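Inorganic pyrophosphatase (Anaplasma phagocytophilum, PDB 3LD3) probably catalyses the magnesium-dependent hydrolysis of inorganic pyrophosphate to two phosphate ions, working as a homohexamer. Local coordinates at residues P49-F54 with W62-L67; V43-H48 with P74-F79; D89-L94 with A125-V130; S155-F160 with V172-W177. One frame throughout, in Å; residues are numbered along the deposited sequence. Where two conformers were deposited one is given.

Interaction 1. Residues P49-F54 with W62-L67; sequences PVKYEF and WVDRFL. With PO4 (phosphate ion), chain C.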
# COMPACT_ATOMS: atom_id res chain seq x y z
N PRO A 49 -13.07 1.70 0.31
CA PRO A 49 -14.46 1.34 0.09
C PRO A 49 -14.96 1.58 -1.35
O PRO A 49 -15.96 2.28 -1.57
CB PRO A 49 -15.17 2.18 1.16
CG PRO A 49 -14.38 3.36 1.30
CD PRO A 49 -12.95 2.84 1.25
N VAL A 50 -14.25 1.01 -2.34
CA VAL A 50 -14.70 1.03 -3.72
C VAL A 50 -15.46 -0.28 -3.95
O VAL A 50 -14.88 -1.36 -3.93
CB VAL A 50 -13.55 1.15 -4.73
CG1 VAL A 50 -14.06 1.28 -6.15
CG2 VAL A 50 -12.61 2.36 -4.37
N LYS A 51 -16.76 -0.18 -4.21
CA LYS A 51 -17.59 -1.39 -4.37
C LYS A 51 -17.71 -1.71 -5.85
O LYS A 51 -18.54 -1.14 -6.58
CB LYS A 51 -18.98 -1.23 -3.76
CG LYS A 51 -19.63 -2.61 -3.70
CD LYS A 51 -21.07 -2.65 -3.74
CE LYS A 51 -21.55 -4.03 -3.28
NZ LYS A 51 -21.76 -5.00 -4.39
N TYR A 52 -16.88 -2.62 -6.32
CA TYR A 52 -16.97 -3.10 -7.67
C TYR A 52 -18.05 -4.18 -7.77
O TYR A 52 -18.38 -4.85 -6.78
CB TYR A 52 -15.64 -3.70 -8.14
CG TYR A 52 -14.43 -2.80 -8.04
CD1 TYR A 52 -14.17 -1.85 -9.03
CD2 TYR A 52 -13.52 -2.92 -6.96
CE1 TYR A 52 -13.08 -0.99 -8.94
CE2 TYR A 52 -12.41 -2.08 -6.88
CZ TYR A 52 -12.19 -1.14 -7.89
OH TYR A 52 -11.11 -0.30 -7.85
N GLU A 53 -18.56 -4.33 -8.99
CA GLU A 53 -19.50 -5.37 -9.33
C GLU A 53 -19.32 -5.78 -10.76
O GLU A 53 -19.25 -4.94 -11.64
CB GLU A 53 -20.94 -4.87 -9.19
CG GLU A 53 -21.30 -4.48 -7.76
CD GLU A 53 -22.82 -4.20 -7.54
OE1 GLU A 53 -23.21 -3.91 -6.37
OE2 GLU A 53 -23.58 -4.26 -8.55
N PHE A 54 -19.35 -7.09 -11.03
CA PHE A 54 -19.34 -7.56 -12.40
C PHE A 54 -20.70 -7.45 -13.06
O PHE A 54 -21.74 -7.67 -12.42
CB PHE A 54 -18.87 -9.03 -12.47
CG PHE A 54 -17.41 -9.15 -12.50
CD1 PHE A 54 -16.72 -8.88 -13.67
CD2 PHE A 54 -16.70 -9.42 -11.34
CE1 PHE A 54 -15.34 -8.94 -13.72
CE2 PHE A 54 -15.31 -9.49 -11.37
CZ PHE A 54 -14.63 -9.25 -12.56
N TRP A 62 -17.45 -3.08 -12.93
CA TRP A 62 -17.89 -1.72 -12.81
C TRP A 62 -17.71 -1.24 -11.39
O TRP A 62 -17.79 -2.02 -10.46
CB TRP A 62 -19.41 -1.65 -13.11
CG TRP A 62 -19.74 -1.76 -14.55
CD1 TRP A 62 -19.78 -2.92 -15.30
CD2 TRP A 62 -20.10 -0.71 -15.43
NE1 TRP A 62 -20.12 -2.62 -16.59
CE2 TRP A 62 -20.32 -1.28 -16.70
CE3 TRP A 62 -20.24 0.66 -15.27
CZ2 TRP A 62 -20.71 -0.52 -17.79
CZ3 TRP A 62 -20.59 1.41 -16.37
CH2 TRP A 62 -20.84 0.81 -17.61
N VAL A 63 -17.50 0.07 -11.22
CA VAL A 63 -17.65 0.66 -9.94
C VAL A 63 -19.17 0.88 -9.72
O VAL A 63 -19.75 1.77 -10.36
CB VAL A 63 -16.93 2.02 -9.86
CG1 VAL A 63 -17.10 2.63 -8.48
CG2 VAL A 63 -15.41 1.82 -10.19
N ASP A 64 -19.75 0.15 -8.80
CA ASP A 64 -21.15 0.36 -8.45
C ASP A 64 -21.27 1.66 -7.66
O ASP A 64 -22.08 2.52 -7.98
CB ASP A 64 -21.71 -0.78 -7.64
CG ASP A 64 -23.14 -0.50 -7.20
OD1 ASP A 64 -24.02 -0.33 -8.07
OD2 ASP A 64 -23.37 -0.39 -5.98
N ARG A 65 -20.45 1.77 -6.62
CA ARG A 65 -20.39 2.99 -5.83
C ARG A 65 -19.13 3.05 -4.98
O ARG A 65 -18.44 2.04 -4.81
CB ARG A 65 -21.61 3.06 -4.90
CG ARG A 65 -21.62 2.10 -3.74
CD ARG A 65 -22.99 2.09 -3.04
NE ARG A 65 -23.10 1.17 -1.91
CZ ARG A 65 -23.38 -0.13 -1.98
NH1 ARG A 65 -23.50 -0.74 -3.15
NH2 ARG A 65 -23.49 -0.84 -0.87
N PHE A 66 -18.86 4.22 -4.43
CA PHE A 66 -17.99 4.33 -3.29
C PHE A 66 -18.89 4.30 -2.05
O PHE A 66 -19.93 4.99 -2.01
CB PHE A 66 -17.17 5.62 -3.37
CG PHE A 66 -16.27 5.72 -4.59
CD1 PHE A 66 -14.89 5.52 -4.48
CD2 PHE A 66 -16.78 6.01 -5.84
CE1 PHE A 66 -14.07 5.60 -5.61
CE2 PHE A 66 -15.98 6.09 -6.96
CZ PHE A 66 -14.60 5.88 -6.83
N LEU A 67 -18.56 3.50 -1.05
CA LEU A 67 -19.44 3.44 0.13
C LEU A 67 -19.45 4.83 0.76
O LEU A 67 -18.41 5.46 0.91
CB LEU A 67 -18.94 2.43 1.17
CG LEU A 67 -18.73 0.96 0.80
CD1 LEU A 67 -18.36 0.11 2.03
CD2 LEU A 67 -20.00 0.46 0.10
P PO4 C . -25.04 -4.50 -2.12
O1 PO4 C . -26.45 -4.78 -1.66
O2 PO4 C . -25.02 -3.39 -3.16
O3 PO4 C . -24.18 -4.04 -0.96
O4 PO4 C . -24.46 -5.79 -2.70

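Interaction 2. Residues V43-H48 with P74-F79; sequences VSQDSH and PCNYGF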
# COMPACT_ATOMS: atom_id res chain seq x y z
N VAL A 43 -14.65 -7.41 -4.40
CA VAL A 43 -14.02 -6.46 -3.49
C VAL A 43 -13.00 -7.18 -2.63
O VAL A 43 -13.32 -8.21 -1.98
CB VAL A 43 -15.06 -5.72 -2.57
CG1 VAL A 43 -14.35 -4.73 -1.62
CG2 VAL A 43 -16.10 -4.97 -3.40
N SER A 44 -11.79 -6.63 -2.56
CA SER A 44 -10.73 -7.21 -1.77
C SER A 44 -10.91 -6.93 -0.28
O SER A 44 -11.34 -5.85 0.11
CB SER A 44 -9.37 -6.63 -2.18
OG SER A 44 -9.09 -6.87 -3.54
N GLN A 45 -10.49 -7.89 0.54
CA GLN A 45 -10.43 -7.71 1.97
C GLN A 45 -9.60 -6.49 2.35
O GLN A 45 -8.56 -6.20 1.75
CB GLN A 45 -9.79 -8.96 2.56
CG GLN A 45 -9.85 -9.15 4.01
CD GLN A 45 -9.33 -10.58 4.28
OE1 GLN A 45 -10.11 -11.52 4.30
NE2 GLN A 45 -7.99 -10.73 4.26
N ASP A 46 -10.10 -5.72 3.31
CA ASP A 46 -9.37 -4.63 3.90
C ASP A 46 -9.06 -3.49 2.92
O ASP A 46 -8.06 -2.81 3.09
CB ASP A 46 -8.08 -5.15 4.54
CG ASP A 46 -8.35 -6.15 5.66
OD1 ASP A 46 -9.47 -6.15 6.22
OD2 ASP A 46 -7.48 -7.00 5.98
N SER A 47 -9.86 -3.34 1.87
CA SER A 47 -9.59 -2.36 0.83
C SER A 47 -10.25 -1.02 1.15
O SER A 47 -11.04 -0.91 2.08
CB SER A 47 -10.11 -2.87 -0.52
OG SER A 47 -11.50 -3.20 -0.45
N HIS A 48 -9.90 -0.01 0.37
CA HIS A 48 -10.67 1.24 0.39
C HIS A 48 -12.09 0.90 -0.09
O HIS A 48 -12.30 -0.05 -0.83
CB HIS A 48 -10.02 2.26 -0.50
CG HIS A 48 -8.67 2.68 -0.03
ND1 HIS A 48 -8.45 3.14 1.26
CD2 HIS A 48 -7.47 2.71 -0.66
CE1 HIS A 48 -7.16 3.44 1.39
NE2 HIS A 48 -6.55 3.21 0.24
N PRO A 74 -14.96 -6.63 5.46
CA PRO A 74 -14.06 -7.33 6.40
C PRO A 74 -13.47 -8.65 5.90
O PRO A 74 -12.62 -9.27 6.57
CB PRO A 74 -14.95 -7.53 7.62
CG PRO A 74 -16.33 -7.62 7.10
CD PRO A 74 -16.34 -6.60 5.96
N CYS A 75 -13.94 -9.10 4.74
CA CYS A 75 -13.42 -10.28 4.05
C CYS A 75 -13.39 -9.87 2.58
O CYS A 75 -13.99 -8.87 2.19
CB CYS A 75 -14.33 -11.50 4.19
SG CYS A 75 -14.73 -11.97 5.84
N ASN A 76 -12.71 -10.66 1.76
CA ASN A 76 -12.91 -10.59 0.34
C ASN A 76 -14.39 -10.87 0.07
O ASN A 76 -15.04 -11.64 0.80
CB ASN A 76 -12.03 -11.61 -0.37
CG ASN A 76 -10.60 -11.43 -0.05
OD1 ASN A 76 -9.97 -10.46 -0.50
ND2 ASN A 76 -10.05 -12.31 0.78
N TYR A 77 -14.94 -10.19 -0.91
CA TYR A 77 -16.35 -10.31 -1.23
C TYR A 77 -16.59 -10.54 -2.71
O TYR A 77 -16.07 -9.84 -3.57
CB TYR A 77 -17.06 -9.05 -0.78
CG TYR A 77 -18.55 -9.02 -0.96
CD1 TYR A 77 -19.37 -9.69 -0.08
CD2 TYR A 77 -19.13 -8.28 -1.99
CE1 TYR A 77 -20.75 -9.62 -0.21
CE2 TYR A 77 -20.51 -8.23 -2.14
CZ TYR A 77 -21.31 -8.90 -1.23
OH TYR A 77 -22.68 -8.86 -1.38
N GLY A 78 -17.42 -11.52 -3.01
CA GLY A 78 -17.79 -11.78 -4.38
C GLY A 78 -18.98 -12.69 -4.48
O GLY A 78 -19.82 -12.74 -3.56
N PHE A 79 -19.07 -13.37 -5.60
CA PHE A 79 -20.24 -14.21 -5.91
C PHE A 79 -19.91 -15.57 -6.52
O PHE A 79 -18.86 -15.77 -7.14
CB PHE A 79 -21.20 -13.45 -6.83
CG PHE A 79 -20.69 -13.30 -8.24
CD1 PHE A 79 -21.06 -14.19 -9.23
CD2 PHE A 79 -19.80 -12.28 -8.56
CE1 PHE A 79 -20.58 -14.07 -10.52
CE2 PHE A 79 -19.30 -12.16 -9.86
CZ PHE A 79 -19.68 -13.04 -10.84
O HOH W 1 -10.44 -7.96 7.84

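Interaction 3. Residues D89-L94 with A125-V130; sequences DPVDVL and AKVLAV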
# COMPACT_ATOMS: atom_id res chain seq x y z
N ASP A 89 -30.33 -12.70 -7.67
CA ASP A 89 -28.92 -12.51 -7.97
C ASP A 89 -28.12 -13.76 -7.59
O ASP A 89 -28.58 -14.60 -6.86
CB ASP A 89 -28.41 -11.34 -7.17
CG ASP A 89 -28.96 -10.01 -7.67
OD1 ASP A 89 -29.40 -9.93 -8.85
OD2 ASP A 89 -28.94 -9.04 -6.87
N PRO A 90 -26.88 -13.87 -8.08
CA PRO A 90 -26.04 -14.95 -7.60
C PRO A 90 -25.76 -14.87 -6.09
O PRO A 90 -25.91 -13.81 -5.48
CB PRO A 90 -24.75 -14.80 -8.43
CG PRO A 90 -25.10 -13.85 -9.52
CD PRO A 90 -26.16 -12.98 -9.00
N VAL A 91 -25.41 -16.00 -5.49
CA VAL A 91 -25.11 -16.06 -4.07
C VAL A 91 -23.85 -15.25 -3.76
O VAL A 91 -22.84 -15.39 -4.45
CB VAL A 91 -24.83 -17.51 -3.64
CG1 VAL A 91 -24.40 -17.58 -2.15
CG2 VAL A 91 -26.07 -18.42 -3.90
N ASP A 92 -23.96 -14.37 -2.77
CA ASP A 92 -22.85 -13.54 -2.32
C ASP A 92 -22.07 -14.28 -1.25
O ASP A 92 -22.65 -14.91 -0.35
CB ASP A 92 -23.37 -12.23 -1.76
CG ASP A 92 -24.05 -11.39 -2.83
OD1 ASP A 92 -23.55 -11.36 -3.98
OD2 ASP A 92 -25.09 -10.77 -2.50
N VAL A 93 -20.74 -14.19 -1.33
CA VAL A 93 -19.85 -14.84 -0.40
C VAL A 93 -18.78 -13.89 0.12
O VAL A 93 -18.09 -13.20 -0.66
CB VAL A 93 -19.15 -16.06 -1.07
CG1 VAL A 93 -18.34 -16.90 -0.03
CG2 VAL A 93 -20.18 -16.96 -1.78
N LEU A 94 -18.60 -13.94 1.44
CA LEU A 94 -17.48 -13.36 2.14
C LEU A 94 -16.40 -14.43 2.28
O LEU A 94 -16.60 -15.48 2.91
CB LEU A 94 -17.90 -12.89 3.54
CG LEU A 94 -18.90 -11.71 3.55
CD1 LEU A 94 -19.85 -11.78 4.80
CD2 LEU A 94 -18.16 -10.43 3.47
N ALA A 125 -28.97 -13.20 2.13
CA ALA A 125 -28.02 -13.88 2.98
C ALA A 125 -26.61 -13.76 2.45
O ALA A 125 -26.41 -13.68 1.24
CB ALA A 125 -28.39 -15.37 3.11
N LYS A 126 -25.64 -13.77 3.35
CA LYS A 126 -24.22 -13.69 2.99
C LYS A 126 -23.53 -14.95 3.49
O LYS A 126 -23.46 -15.18 4.68
CB LYS A 126 -23.58 -12.46 3.62
CG LYS A 126 -24.22 -11.12 3.20
CD LYS A 126 -24.30 -10.93 1.66
CE LYS A 126 -25.01 -9.58 1.37
NZ LYS A 126 -25.44 -9.41 -0.01
N VAL A 127 -23.04 -15.77 2.57
CA VAL A 127 -22.30 -16.96 2.92
C VAL A 127 -20.90 -16.52 3.38
O VAL A 127 -20.32 -15.59 2.80
CB VAL A 127 -22.21 -17.91 1.71
CG1 VAL A 127 -21.25 -19.12 1.96
CG2 VAL A 127 -23.59 -18.42 1.32
N LEU A 128 -20.40 -17.16 4.43
CA LEU A 128 -19.03 -17.02 4.90
C LEU A 128 -18.22 -18.26 4.55
O LEU A 128 -18.65 -19.38 4.79
CB LEU A 128 -18.98 -16.80 6.40
CG LEU A 128 -17.61 -16.57 7.04
CD1 LEU A 128 -16.92 -15.27 6.52
CD2 LEU A 128 -17.66 -16.54 8.61
N ALA A 129 -17.05 -18.05 3.94
CA ALA A 129 -16.21 -19.15 3.47
C ALA A 129 -14.72 -18.91 3.79
O ALA A 129 -14.30 -17.76 4.05
CB ALA A 129 -16.41 -19.38 1.95
N VAL A 130 -13.95 -19.98 3.75
CA VAL A 130 -12.50 -19.92 3.86
C VAL A 130 -11.93 -20.61 2.62
O VAL A 130 -12.65 -21.35 1.95
CB VAL A 130 -11.97 -20.56 5.15
CG1 VAL A 130 -12.51 -19.80 6.44
CG2 VAL A 130 -12.33 -22.05 5.26
O HOH W 2 -26.65 -14.26 -1.43

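Interaction 4. Residues S155-F160 with V172-W177; sequences SISHFF and VSVGCW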
# COMPACT_ATOMS: atom_id res chain seq x y z
N SER A 155 -18.27 -8.25 13.91
CA SER A 155 -17.87 -7.19 12.96
C SER A 155 -18.58 -7.35 11.62
O SER A 155 -18.97 -6.36 10.98
CB SER A 155 -16.33 -7.13 12.75
OG SER A 155 -15.86 -8.08 11.80
N ILE A 156 -18.78 -8.60 11.18
CA ILE A 156 -19.50 -8.82 9.93
C ILE A 156 -20.96 -8.40 10.06
O ILE A 156 -21.48 -7.69 9.19
CB ILE A 156 -19.39 -10.28 9.45
CG1 ILE A 156 -17.93 -10.61 9.14
CG2 ILE A 156 -20.28 -10.52 8.25
CD1 ILE A 156 -17.72 -12.14 8.84
N SER A 157 -21.63 -8.84 11.14
CA SER A 157 -23.02 -8.45 11.40
C SER A 157 -23.13 -6.92 11.47
O SER A 157 -24.04 -6.32 10.90
CB SER A 157 -23.54 -9.05 12.71
OG SER A 157 -23.53 -10.47 12.71
N HIS A 158 -22.19 -6.30 12.19
CA HIS A 158 -22.15 -4.85 12.34
C HIS A 158 -21.99 -4.15 10.97
O HIS A 158 -22.69 -3.15 10.65
CB HIS A 158 -21.02 -4.51 13.33
CG HIS A 158 -20.81 -3.05 13.55
ND1 HIS A 158 -20.16 -2.26 12.64
CD2 HIS A 158 -21.17 -2.24 14.58
CE1 HIS A 158 -20.11 -1.02 13.09
NE2 HIS A 158 -20.75 -0.98 14.26
N PHE A 159 -21.08 -4.66 10.14
CA PHE A 159 -20.87 -4.11 8.81
C PHE A 159 -22.18 -4.04 8.01
O PHE A 159 -22.52 -3.01 7.45
CB PHE A 159 -19.78 -4.89 8.06
CG PHE A 159 -19.54 -4.41 6.65
CD1 PHE A 159 -18.70 -3.33 6.40
CD2 PHE A 159 -20.21 -4.99 5.58
CE1 PHE A 159 -18.50 -2.84 5.08
CE2 PHE A 159 -20.02 -4.51 4.27
CZ PHE A 159 -19.16 -3.45 4.02
N PHE A 160 -22.89 -5.15 7.91
CA PHE A 160 -24.09 -5.16 7.10
C PHE A 160 -25.22 -4.36 7.76
O PHE A 160 -26.04 -3.76 7.06
CB PHE A 160 -24.49 -6.60 6.76
CG PHE A 160 -23.58 -7.22 5.73
CD1 PHE A 160 -23.64 -6.77 4.42
CD2 PHE A 160 -22.59 -8.11 6.10
CE1 PHE A 160 -22.75 -7.26 3.46
CE2 PHE A 160 -21.72 -8.61 5.15
CZ PHE A 160 -21.82 -8.20 3.83
N VAL A 172 -31.05 -2.66 5.96
CA VAL A 172 -30.67 -4.03 6.24
C VAL A 172 -31.12 -4.42 7.64
O VAL A 172 -30.87 -3.73 8.62
CB VAL A 172 -29.17 -4.22 6.14
CG1 VAL A 172 -28.82 -5.71 6.29
CG2 VAL A 172 -28.65 -3.67 4.79
N SER A 173 -31.84 -5.53 7.73
CA SER A 173 -32.18 -6.10 9.02
C SER A 173 -31.44 -7.43 9.09
O SER A 173 -31.75 -8.37 8.36
CB SER A 173 -33.69 -6.25 9.19
OG SER A 173 -34.00 -6.92 10.40
N VAL A 174 -30.42 -7.47 9.95
CA VAL A 174 -29.53 -8.61 10.05
C VAL A 174 -30.10 -9.59 11.05
O VAL A 174 -30.49 -9.17 12.15
CB VAL A 174 -28.11 -8.17 10.44
CG1 VAL A 174 -27.19 -9.41 10.67
CG2 VAL A 174 -27.53 -7.27 9.34
N GLY A 175 -30.13 -10.87 10.65
CA GLY A 175 -30.60 -11.99 11.47
C GLY A 175 -29.47 -12.74 12.15
O GLY A 175 -28.51 -12.15 12.63
N CYS A 176 -29.58 -14.06 12.19
CA CYS A 176 -28.61 -14.87 12.90
C CYS A 176 -27.70 -15.61 11.94
O CYS A 176 -28.01 -15.74 10.77
CB CYS A 176 -29.33 -15.88 13.78
SG CYS A 176 -30.29 -15.04 15.05
N TRP A 177 -26.58 -16.08 12.48
CA TRP A 177 -25.69 -16.99 11.77
C TRP A 177 -26.31 -18.38 11.74
O TRP A 177 -26.95 -18.82 12.73
CB TRP A 177 -24.35 -17.05 12.50
CG TRP A 177 -23.51 -15.82 12.31
CD1 TRP A 177 -23.36 -14.77 13.16
CD2 TRP A 177 -22.66 -15.56 11.19
NE1 TRP A 177 -22.50 -13.85 12.63
CE2 TRP A 177 -22.04 -14.30 11.42
CE3 TRP A 177 -22.36 -16.25 10.02
CZ2 TRP A 177 -21.17 -13.73 10.52
CZ3 TRP A 177 -21.48 -15.68 9.11
CH2 TRP A 177 -20.88 -14.43 9.38
O HOH W 3 -22.71 -11.81 14.80
O HOH W 4 -26.17 -11.17 13.73

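Interaction 1. Residues P49-F54 with W62-L67
Arg65 and Lys51, neighbours across two antiparallel strands, reach together for one phosphate ion. Arg65 gives it two bonds, NH1 to O2 at 3.1 Å and NH2 to O3 in an almost straight line (178°), while Lys51 NZ adds a weak one to O4. Asp64 OD2 lies in the guanidinium plane, 2.9 Å from Arg65 NH1, and Glu167 takes Arg65 NE, which fixes the rotation of the group. Lys51 runs out with CG anti to its backbone N (chi1 -168°), passes CD at 3.1 Å from Arg65 NH1, then bends at its end to put NZ 2.7 Å from Glu53 OE1. The carboxylates of Glu53 and Asp64 stack nearly parallel, 9° apart; the adjacent cations would offset their repulsion. Both basic residues are predicted substrate ligands, consistent with a pyrophosphate pocket on this face of the beta hairpin. At its middle sits a classic beta bulge: Asp64 N and, weakly, Arg65 N share Lys51 O, two residues standing opposite the one lysine. On the face with Val50, Tyr52, Val63 and Phe66, packing is apolar. Val50 CG2 lies 3.8 Å from Phe66 CE1, Val63 CG2 meets Tyr52 CE1 obliquely, and Val50 CG1 sits over the rim of the Tyr52 ring. Tyr52 OH bonds to Met102 N of a neighbouring subunit, and Pro49 CB rests on Leu67 CB at 3.8 Å.

Interaction 2. Residues V43-H48 with P74-F79
Gln45 and Asn76 meet because their first torsions send them into each other's path. Gln45 swings CG to the side opposite its own N and stays extended, laying its chain along Cys75 and Asn76; Asn76 places CG beside its backbone N (chi1 -57°), which carries OD1 back to the neighbouring backbone. There Gln45 N donates to Asn76 OD1 over 2.8 Å. The bond is straight at the hydrogen, 170°, but the donor stands well above the amide plane, 56° out of it. OD1 also accepts from Val101 N, and ND2 donates to Val95 O, so three bonds hold this buried amide. The side-chain amide of Gln45 is moderately turned from it, with OE1 3.5 Å from Cys75 CA and NE2 bonded to Ala97 O. Next to this, Val43 and Tyr77 exchange two backbone bonds, Val43 N to Tyr77 O at 2.9 Å and Tyr77 N to Val43 O at 2.8 Å. A water bridges the other end, giving one hydrogen to Asp46 OD1 (2.6 Å) and one to Pro74 O (2.8 Å). Beyond the antiparallel pair the chain folds through a type II turn from Ser44 to Ser47, where Ser47 OG donates to Ser44 O over 2.7 Å. Tyr77 directs its ring away from 43-48, and its hydroxyl bonds to Lys126. A hydrogen-bonded antiparallel pair and the Asn76 side chain together hold a type II turn against the start of strand 76-79, beside the predicted substrate-binding tyrosine of the pyrophosphatase active site.

Interaction 3. Residues D89-L94 with A125-V130
Asp92 and Lys126 form a salt bridge between neighbouring parallel strands, OD2 to NZ at 2.9 Å. The two side chains run alongside each other in the same direction, and the ammonium reaches OD2 on its anti side, 32° out of the carboxylate plane. A bend at chi2 (-54°) brings the lysine chain beside Asp92, with CD 3.8 Å from Asp92 CB. The backbones are laced in parallel fashion: Val127 N to Asp92 O at 3.1 Å, Leu94 N to Val127 O at 2.7 Å, and Ala129 N to Leu94 O at 2.8 Å. A water accepts from Asp92 N and donates to Ala125 O. Around Val93 and Val127, on the other face, Val127 CG2 touches Val91 CG1 at 3.7 Å, and Val93 CG1 meets Ala129 CB at the same distance; Leu186 of helix 180-195 covers Val91 and Val127. Leu94 CD1 crosses Lys126 at CB, 4.0 Å away, and Phe160 backs both residues. Lys126 NZ is gripped as well by Asp124 OD1 and Tyr77 OH. Asp92 and Asp124 are predicted magnesium ligands, and the shared ammonium probably eases the closeness of Asp92 OD2 and Asp124 OD1.

Interaction 4. Residues S155-F160 with V172-W177
Trp177 turns its benzene edge to Ile156, CH2 lying 3.9 Å from CD1, and the two side chains cross at about a right angle. Its CG sits anti to the carbonyl carbon (chi1 -74°), and from there the indole swings back to the helix although its CB does not head for it. Ile156 meets it along one flank, CB and CG2 each coming to 4.0 Å from CZ2. In one of the two conformers deposited for Ser157, OG is 3.5 Å from Trp177 NE1, and a water joins them, lying in the indole plane, 2.6 Å from OG and 3.0 Å from NE1, whose N-H it accepts. A second water links the same hydroxyl to Gly175 O, donating over 2.8 Å to the carbonyl; for the other conformer both links are doubtful. Val174 spreads its methyls along the helix, CG1 towards Ser157 CB and CG2 towards Phe160 CB, the latter 4.0 Å away. Val172 points its CB at Phe160 O, 3.3 Å off, so a backbone carbonyl rests between its two methyls. Phe160 leads its ring away from the strand, with Ile156 CG2 at one edge and Phe159 CD2 over the centre of one face. Trp177 meets Tyr145 with rings nearly parallel. Helix segment 155-160 runs nearly antiparallel to strand segment 172-177 (157°), part of an alpha helix packed over a face of the mixed beta sheet of the pyrophosphatase fold.

Interactions 1, 2 and 3 converge on the predicted active site. Interaction 1 holds the phosphate between Lys51 and Arg65, and Tyr163, Lys121 and Lys164 are also hydrogen-bonded to it. Nested around it in sequence, interaction 2 touches interaction 1 through Val43 CG2, 3.8 Å from Tyr52 N; their centres are 11 Å apart. Tyr77 then connects interaction 2 to interaction 3, its OH 3.1 Å from Lys126 NZ, while Gly78 O receives Val93 N at 2.8 Å and joins their strands in one sheet. Interaction 4 backs this sheet: Phe160 CE2 and Ile156 CG2 each lie 3.7 Å from Leu94 CD1, and Ile156 and Phe159 also press on Pro74. Interactions 1 and 3 do not touch.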